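Local structure of Glyoxalase/bleomycin resistance protein/dioxygenase (Sphaerobacter thermophilus, 4HC5) at residues A[18-22]-A[71-77]; A[36-41]-A[53-57]; A[48-52]-A[64-70]. The protein is a member of the glyoxalase/bleomycin resistance/dioxygenase superfamily, to which dioxygenase activity is generally assigned, though its own reaction and substrate are not established. All blocks are in the same frame, centred on the assembly; numbering follows the deposited sequence.

How the contacts relate
The three contacts lie round one mixed sheet, ordered 13-20, 62-66, 49-55, 38-46. Contact 2 pairs the outermost strand 38-46 with 49-55; contact 3 joins 49-55 to 62-66 and the turn after it; contact 1 lays the chain after that turn against strand 13-20, the other outermost strand. Contacts 1 and 3 touch, their centres about 8 Å apart; contacts 2 and 3 share strand 49-55, with centres about 15 Å apart. Along the chain contacts 2 and 3 alternate, both nested within the loop that contact 1 closes. Contacts 1 and 2, about 20 Å apart between centres and on the two outermost strands, both touch the second subunit.

Contact 1 of 3, residues A[18-22]-A[71-77]; sequences TIIVS and YEDGRKP
Tyr71 meets Ile20 through CE2, which is 3.5 Å from Ile20 CD1; the methyl comes to the ring at a slant. Its hydroxyl OH reaches Thr18 CG2 at 3.6 Å, while Thr18 OG1 is bonded to the carbonyl of Gly82 of the second subunit. Asp73 then holds Arg75 in a bidentate salt bridge, side-on: NE lies 3.0 Å from OD1 in an almost straight bond (173°) that uses the syn lone pair, and NH2 lies 2.9 Å from OD2, approaching from above the carboxylate plane. With CG of Arg75 between the backbone N and the carbonyl carbon (chi1 66°), CD runs on to 3.5 Å above the centre of the Tyr71 ring and also touches Ile20 CD1. The bend at chi3 turns the guanidinium to Asp73, one face over Tyr71 CD1. NH2 also bonds to the carbonyl of Tyr80 of the second subunit. Pro77 follows, its CB 3.2 Å from Ile20 O and its CD 3.8 Å from Ile20 CG2; Ile20 O also accepts a bond from Asn126. The loop is held here by van der Waals packing, largely on Ile20, as a linker between the two mixed sheets of the vicinal oxygen chelate fold.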
# COMPACT_ATOMS: atom_id res chain seq x y z
N THR A 18 2.45 -3.40 -2.41
CA THR A 18 3.26 -4.59 -2.54
C THR A 18 4.05 -4.89 -1.26
O THR A 18 4.60 -3.97 -0.63
CB THR A 18 4.24 -4.45 -3.74
OG1 THR A 18 3.51 -4.12 -4.92
CG2 THR A 18 5.07 -5.72 -4.04
N ILE A 19 4.09 -6.19 -0.97
CA ILE A 19 5.04 -6.66 0.09
C ILE A 19 6.02 -7.62 -0.64
O ILE A 19 5.74 -8.09 -1.72
CB ILE A 19 4.36 -7.30 1.26
CG1 ILE A 19 3.58 -8.55 0.85
CG2 ILE A 19 3.45 -6.28 1.99
CD1 ILE A 19 3.09 -9.44 2.02
N ILE A 20 7.14 -7.83 -0.03
CA ILE A 20 8.18 -8.73 -0.54
C ILE A 20 8.19 -10.00 0.31
O ILE A 20 8.38 -9.93 1.52
CB ILE A 20 9.54 -8.00 -0.55
CG1 ILE A 20 9.48 -6.60 -1.21
CG2 ILE A 20 10.61 -8.86 -1.27
CD1 ILE A 20 9.08 -6.54 -2.67
N VAL A 21 8.09 -11.10 -0.40
CA VAL A 21 8.07 -12.43 0.18
C VAL A 21 9.18 -13.29 -0.44
O VAL A 21 9.71 -12.94 -1.49
CB VAL A 21 6.69 -13.12 0.07
CG1 VAL A 21 5.60 -12.25 0.78
CG2 VAL A 21 6.33 -13.48 -1.34
N SER A 22 9.50 -14.42 0.20
CA SER A 22 10.56 -15.29 -0.35
C SER A 22 10.02 -16.37 -1.28
O SER A 22 10.77 -16.94 -2.10
CB SER A 22 11.33 -15.92 0.77
OG SER A 22 10.52 -16.65 1.67
N TYR A 71 12.79 -6.65 -8.48
CA TYR A 71 13.35 -5.33 -8.25
C TYR A 71 14.86 -5.24 -8.47
O TYR A 71 15.54 -6.22 -8.38
CB TYR A 71 12.98 -4.83 -6.85
CG TYR A 71 11.50 -4.67 -6.68
CD1 TYR A 71 10.87 -3.54 -7.11
CD2 TYR A 71 10.74 -5.67 -6.12
CE1 TYR A 71 9.52 -3.39 -6.98
CE2 TYR A 71 9.38 -5.53 -6.00
CZ TYR A 71 8.78 -4.39 -6.44
OH TYR A 71 7.43 -4.17 -6.34
N GLU A 72 15.32 -4.04 -8.78
CA GLU A 72 16.73 -3.77 -9.04
C GLU A 72 17.43 -3.13 -7.88
O GLU A 72 18.60 -2.92 -7.93
CB GLU A 72 16.88 -2.84 -10.23
CG GLU A 72 16.32 -3.36 -11.51
CD GLU A 72 16.87 -4.70 -11.87
OE1 GLU A 72 18.08 -4.89 -11.83
OE2 GLU A 72 16.09 -5.58 -12.19
N ASP A 73 16.71 -2.76 -6.84
CA ASP A 73 17.30 -2.06 -5.73
C ASP A 73 17.61 -2.85 -4.48
O ASP A 73 17.94 -2.29 -3.52
CB ASP A 73 16.50 -0.81 -5.37
CG ASP A 73 15.13 -1.11 -4.76
OD1 ASP A 73 14.73 -2.24 -4.73
OD2 ASP A 73 14.51 -0.16 -4.32
N GLY A 74 17.49 -4.16 -4.53
CA GLY A 74 17.84 -4.98 -3.39
C GLY A 74 16.81 -5.08 -2.27
O GLY A 74 17.11 -5.58 -1.27
N ARG A 75 15.59 -4.63 -2.50
CA ARG A 75 14.58 -4.76 -1.49
C ARG A 75 14.28 -6.23 -1.22
O ARG A 75 14.17 -7.00 -2.11
CB ARG A 75 13.32 -3.98 -1.87
CG ARG A 75 12.53 -4.44 -3.06
CD ARG A 75 11.38 -3.47 -3.34
NE ARG A 75 11.88 -2.26 -3.94
CZ ARG A 75 11.12 -1.21 -4.25
NH1 ARG A 75 9.83 -1.24 -4.01
NH2 ARG A 75 11.65 -0.15 -4.81
N LYS A 76 14.12 -6.54 0.05
CA LYS A 76 14.01 -7.91 0.52
C LYS A 76 12.86 -8.06 1.53
O LYS A 76 12.37 -7.05 2.04
CB LYS A 76 15.35 -8.39 1.13
CG LYS A 76 16.42 -8.55 0.02
CD LYS A 76 17.59 -9.40 0.18
CE LYS A 76 18.29 -9.66 -1.18
NZ LYS A 76 17.63 -10.69 -2.08
N PRO A 77 12.45 -9.29 1.84
CA PRO A 77 11.43 -9.44 2.82
C PRO A 77 11.85 -9.01 4.20
O PRO A 77 13.06 -8.94 4.53
CB PRO A 77 11.17 -10.95 2.81
CG PRO A 77 11.68 -11.44 1.51
CD PRO A 77 12.88 -10.60 1.29

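Contact 2 of 3, residues A[36-41]-A[53-57]; sequences GFEKVF and TVVPP
Thr53 faces Val40 and Phe41 together and is gripped by both. Its carbonyl O takes the N-H of Val40 at 2.9 Å; its own N gives a bond to Phe41 O, and its side-chain OG1 accepts from Phe41 N at 3.1 Å. The hydroxyl can do this because chi1 (72°) sets OG1 between the backbone N and the carbonyl carbon, where it also lies in the plane of the Phe41 ring, at the edge beside CD1. While accepting from Phe41 N, OG1 donates to Gln62 OE1 on the neighbouring strand 62-66, which satisfies the hydroxyl on both counts.

Val40 and Phe41 opposite Thr53 form a beta bulge in an otherwise ordinary antiparallel hairpin; Val40, with psi at -83°, breaks the extended run. Beyond it, Glu38 and Val55 form a hydrogen-bonded pair, Glu38 N to Val55 O and Val55 N to Glu38 O both at 2.8 Å, and Lys39 opposite Val54 is the adjoining non-hydrogen-bonded pair. The side chain of Glu38, extended beyond CG, runs obliquely past Pro57 and brings OE2 to 3.4 Å from Pro57 CB. Val40 CG2 meets Val55 CG1 at 3.6 Å.

Phe37 lies alongside Pro56, both side chains pointing the same way. Pro56 CG sits over one face of the ring, 4.0 Å from its centroid and displaced toward the rim, a CH-pi contact, while CD2 of Phe37 touches Val54 CG2 at 3.7 Å. Gly36 follows helix 24-34 with positive phi, and its O packs 3.3 Å from Pro57 CG. From the second subunit, Ile11 packs on Phe37, Ala12 on Pro56 and Leu9 on Pro57; helix 24-34 covers Val54 through Leu28, Tyr31 and Val32.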
# COMPACT_ATOMS: atom_id res chain seq x y z
N GLY A 36 -7.17 -15.21 5.88
CA GLY A 36 -8.52 -15.13 5.31
C GLY A 36 -8.71 -14.25 4.08
O GLY A 36 -9.84 -13.96 3.67
N PHE A 37 -7.60 -13.85 3.47
CA PHE A 37 -7.72 -13.08 2.23
C PHE A 37 -8.15 -14.03 1.09
O PHE A 37 -8.10 -15.25 1.21
CB PHE A 37 -6.39 -12.47 1.82
CG PHE A 37 -5.89 -11.30 2.65
CD1 PHE A 37 -5.93 -11.28 4.02
CD2 PHE A 37 -5.32 -10.21 2.05
CE1 PHE A 37 -5.39 -10.20 4.77
CE2 PHE A 37 -4.75 -9.18 2.77
CZ PHE A 37 -4.79 -9.16 4.12
N GLU A 38 -8.55 -13.42 -0.03
CA GLU A 38 -8.89 -14.12 -1.26
C GLU A 38 -7.83 -13.80 -2.34
O GLU A 38 -7.41 -12.64 -2.49
CB GLU A 38 -10.26 -13.67 -1.80
CG GLU A 38 -11.42 -13.96 -0.87
CD GLU A 38 -12.68 -13.15 -1.25
OE1 GLU A 38 -12.64 -12.35 -2.27
OE2 GLU A 38 -13.73 -13.29 -0.57
N LYS A 39 -7.45 -14.80 -3.10
CA LYS A 39 -6.50 -14.59 -4.23
C LYS A 39 -7.31 -13.88 -5.31
O LYS A 39 -8.44 -14.21 -5.64
CB LYS A 39 -5.92 -15.91 -4.78
CG LYS A 39 -4.80 -15.69 -5.84
CD LYS A 39 -4.08 -16.95 -6.27
CE LYS A 39 -4.84 -17.76 -7.21
NZ LYS A 39 -4.11 -19.02 -7.63
N VAL A 40 -6.64 -12.91 -5.94
CA VAL A 40 -7.18 -12.25 -7.12
C VAL A 40 -6.32 -12.55 -8.34
O VAL A 40 -6.56 -13.52 -9.06
CB VAL A 40 -7.44 -10.72 -6.87
CG1 VAL A 40 -8.04 -10.10 -8.12
CG2 VAL A 40 -8.34 -10.52 -5.63
N PHE A 41 -5.22 -11.80 -8.50
CA PHE A 41 -4.30 -12.07 -9.59
C PHE A 41 -3.41 -13.28 -9.32
O PHE A 41 -2.90 -13.48 -8.20
CB PHE A 41 -3.39 -10.86 -9.89
CG PHE A 41 -4.01 -9.80 -10.71
CD1 PHE A 41 -4.71 -8.80 -10.11
CD2 PHE A 41 -3.93 -9.81 -12.08
CE1 PHE A 41 -5.34 -7.83 -10.83
CE2 PHE A 41 -4.50 -8.82 -12.81
CZ PHE A 41 -5.18 -7.79 -12.20
N THR A 53 -1.74 -11.37 -6.41
CA THR A 53 -2.32 -10.51 -5.41
C THR A 53 -3.41 -11.21 -4.57
O THR A 53 -4.03 -12.19 -4.99
CB THR A 53 -2.96 -9.20 -5.95
OG1 THR A 53 -4.18 -9.53 -6.62
CG2 THR A 53 -2.06 -8.40 -6.91
N VAL A 54 -3.61 -10.66 -3.37
CA VAL A 54 -4.61 -11.12 -2.43
C VAL A 54 -5.38 -9.89 -1.88
O VAL A 54 -4.90 -8.77 -1.89
CB VAL A 54 -3.98 -11.91 -1.24
CG1 VAL A 54 -3.48 -13.28 -1.71
CG2 VAL A 54 -2.87 -11.11 -0.55
N VAL A 55 -6.62 -10.14 -1.46
CA VAL A 55 -7.46 -9.04 -0.98
C VAL A 55 -8.28 -9.50 0.24
O VAL A 55 -8.76 -10.60 0.26
CB VAL A 55 -8.43 -8.52 -2.10
CG1 VAL A 55 -9.54 -9.52 -2.44
CG2 VAL A 55 -9.02 -7.16 -1.77
N PRO A 56 -8.47 -8.61 1.22
CA PRO A 56 -9.45 -8.95 2.24
C PRO A 56 -10.83 -9.10 1.64
O PRO A 56 -11.18 -8.35 0.73
CB PRO A 56 -9.38 -7.75 3.24
CG PRO A 56 -7.99 -7.18 3.01
CD PRO A 56 -7.78 -7.34 1.50
N PRO A 57 -11.60 -10.06 2.10
CA PRO A 57 -12.92 -10.32 1.45
C PRO A 57 -13.82 -9.09 1.40
O PRO A 57 -14.02 -8.43 2.41
CB PRO A 57 -13.56 -11.40 2.31
CG PRO A 57 -12.35 -12.04 2.88
CD PRO A 57 -11.34 -10.99 3.18

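Contact 3 of 3, residues A[48-52]-A[64-70]; sequences NMRFV and ALGLPSW
In the hairpin of strands 49-55 and 62-66, beyond the paired strands, Trp70 reaches back to Met49, Arg50 and Phe51. The indole is sandwiched: Gly66 CA lies 3.4 Å above one face, toward the rim, and Met49, a selenomethionine, covers the opposite one. Met49 CG is 4.0 Å from the centroid of the five-membered ring, a CH-pi contact, and SE stands 4.4 Å from the centroid of the six-membered ring, only 6° off its normal, a Met-aromatic contact. The chain gets there by running straight out, CG anti to the backbone N (chi1 175°), before it bends at chi3.

Away from the hairpin connection, toward Met49 and the 3-10 segment, the chains diverge, and water takes the place of direct pairing. Water 2, in the indole plane at its edge, accepts from both Trp70 NE1 (3.0 Å) and Arg50 N. Water 1 donates to Asn48 O and is also bonded to Ser69 OG. Arg50 O faces the rim of the indole, 3.3 Å from Trp70 CZ2, and takes a bond from Gln24, whose side-chain nitrogen also reaches Leu65 O. A short 3-10 segment, 68-70, with Trp70 N bonded to Leu67 O, carries the indole into position.

Where the strands are still adjacent, Leu65 N bonds to Val52 O (2.9 Å), and Val52 CG1 lies 4.1 Å from Leu65 CD1. The side chains of Phe51 and Trp70 run at about a right angle, Phe51 CD1 meeting Trp70 CH2 obliquely at 3.7 Å; Phe51 CE1 touches Ala64 CB, and its ring packs edge-to-face with Phe41.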
# COMPACT_ATOMS: atom_id res chain seq x y z
N ASN A 48 9.49 -13.76 -16.27
CA ASN A 48 10.12 -13.47 -14.95
C ASN A 48 9.30 -12.79 -13.80
O ASN A 48 9.78 -12.56 -12.75
CB ASN A 48 11.41 -12.70 -15.18
CG ASN A 48 12.37 -13.44 -16.12
OD1 ASN A 48 12.86 -12.87 -17.09
ND2 ASN A 48 12.59 -14.74 -15.86
N MSE A 49 7.96 -12.57 -14.23
CA MSE A 49 7.07 -12.02 -13.16
C MSE A 49 5.71 -12.75 -13.15
O MSE A 49 4.94 -12.59 -14.08
CB MSE A 49 6.80 -10.50 -13.26
CG MSE A 49 5.71 -9.95 -12.10
SE MSE A 49 5.43 -8.04 -12.37
CE MSE A 49 7.35 -7.59 -12.46
N ARG A 50 5.47 -13.50 -12.09
CA ARG A 50 4.19 -14.11 -11.77
C ARG A 50 3.56 -13.10 -10.83
O ARG A 50 3.95 -12.92 -9.71
CB ARG A 50 4.38 -15.48 -11.08
CG ARG A 50 3.06 -16.14 -10.74
CD ARG A 50 3.32 -17.35 -9.86
NE ARG A 50 2.09 -17.93 -9.33
CZ ARG A 50 2.02 -18.84 -8.37
NH1 ARG A 50 3.11 -19.35 -7.81
NH2 ARG A 50 0.83 -19.23 -8.00
N PHE A 51 2.62 -12.35 -11.37
CA PHE A 51 1.94 -11.30 -10.67
C PHE A 51 0.81 -11.93 -9.85
O PHE A 51 -0.13 -12.48 -10.38
CB PHE A 51 1.42 -10.17 -11.57
CG PHE A 51 0.85 -9.04 -10.82
CD1 PHE A 51 1.67 -8.20 -10.06
CD2 PHE A 51 -0.50 -8.76 -10.88
CE1 PHE A 51 1.15 -7.13 -9.36
CE2 PHE A 51 -1.05 -7.71 -10.19
CZ PHE A 51 -0.21 -6.84 -9.43
N VAL A 52 0.97 -11.82 -8.49
CA VAL A 52 0.07 -12.49 -7.54
C VAL A 52 -0.41 -11.43 -6.58
O VAL A 52 0.37 -10.67 -5.98
CB VAL A 52 0.76 -13.64 -6.76
CG1 VAL A 52 -0.17 -14.21 -5.67
CG2 VAL A 52 1.31 -14.74 -7.70
N ALA A 64 -0.07 -7.06 -3.37
CA ALA A 64 0.72 -7.85 -4.29
C ALA A 64 1.84 -8.56 -3.43
O ALA A 64 2.46 -7.97 -2.54
CB ALA A 64 1.34 -6.96 -5.37
N LEU A 65 1.99 -9.84 -3.77
CA LEU A 65 3.01 -10.69 -3.11
C LEU A 65 4.19 -10.78 -4.06
O LEU A 65 4.26 -11.64 -4.91
CB LEU A 65 2.39 -12.06 -2.85
CG LEU A 65 1.12 -12.06 -1.92
CD1 LEU A 65 0.61 -13.48 -1.70
CD2 LEU A 65 1.39 -11.30 -0.60
N GLY A 66 5.08 -9.80 -3.92
CA GLY A 66 6.24 -9.64 -4.80
C GLY A 66 7.46 -10.44 -4.32
O GLY A 66 7.51 -10.90 -3.18
N LEU A 67 8.42 -10.60 -5.21
CA LEU A 67 9.69 -11.27 -4.90
C LEU A 67 10.84 -10.29 -4.97
O LEU A 67 10.76 -9.35 -5.81
CB LEU A 67 9.99 -12.43 -5.86
CG LEU A 67 9.08 -13.67 -5.74
CD1 LEU A 67 9.26 -14.57 -6.95
CD2 LEU A 67 9.30 -14.41 -4.42
N PRO A 68 11.95 -10.52 -4.25
CA PRO A 68 13.08 -9.67 -4.44
C PRO A 68 13.51 -9.54 -5.88
O PRO A 68 13.98 -8.48 -6.35
CB PRO A 68 14.14 -10.32 -3.56
CG PRO A 68 13.37 -10.98 -2.48
CD PRO A 68 12.12 -11.46 -3.14
N SER A 69 13.37 -10.63 -6.62
CA SER A 69 13.77 -10.62 -8.03
C SER A 69 13.01 -9.70 -8.95
O SER A 69 13.42 -9.48 -10.09
CB SER A 69 13.73 -11.99 -8.59
OG SER A 69 12.44 -12.59 -8.53
N TRP A 70 11.86 -9.25 -8.48
CA TRP A 70 11.11 -8.23 -9.23
C TRP A 70 11.82 -6.90 -9.35
O TRP A 70 11.45 -6.07 -10.20
CB TRP A 70 9.75 -7.90 -8.59
CG TRP A 70 8.68 -8.98 -8.68
CD1 TRP A 70 8.78 -10.28 -9.07
CD2 TRP A 70 7.30 -8.79 -8.33
NE1 TRP A 70 7.58 -10.92 -8.94
CE2 TRP A 70 6.63 -10.02 -8.53
CE3 TRP A 70 6.59 -7.72 -7.83
CZ2 TRP A 70 5.27 -10.18 -8.32
CZ3 TRP A 70 5.20 -7.88 -7.64
CH2 TRP A 70 4.57 -9.08 -7.90
O HOH W 1 11.49 -13.40 -10.91
O HOH W 2 7.22 -13.74 -9.81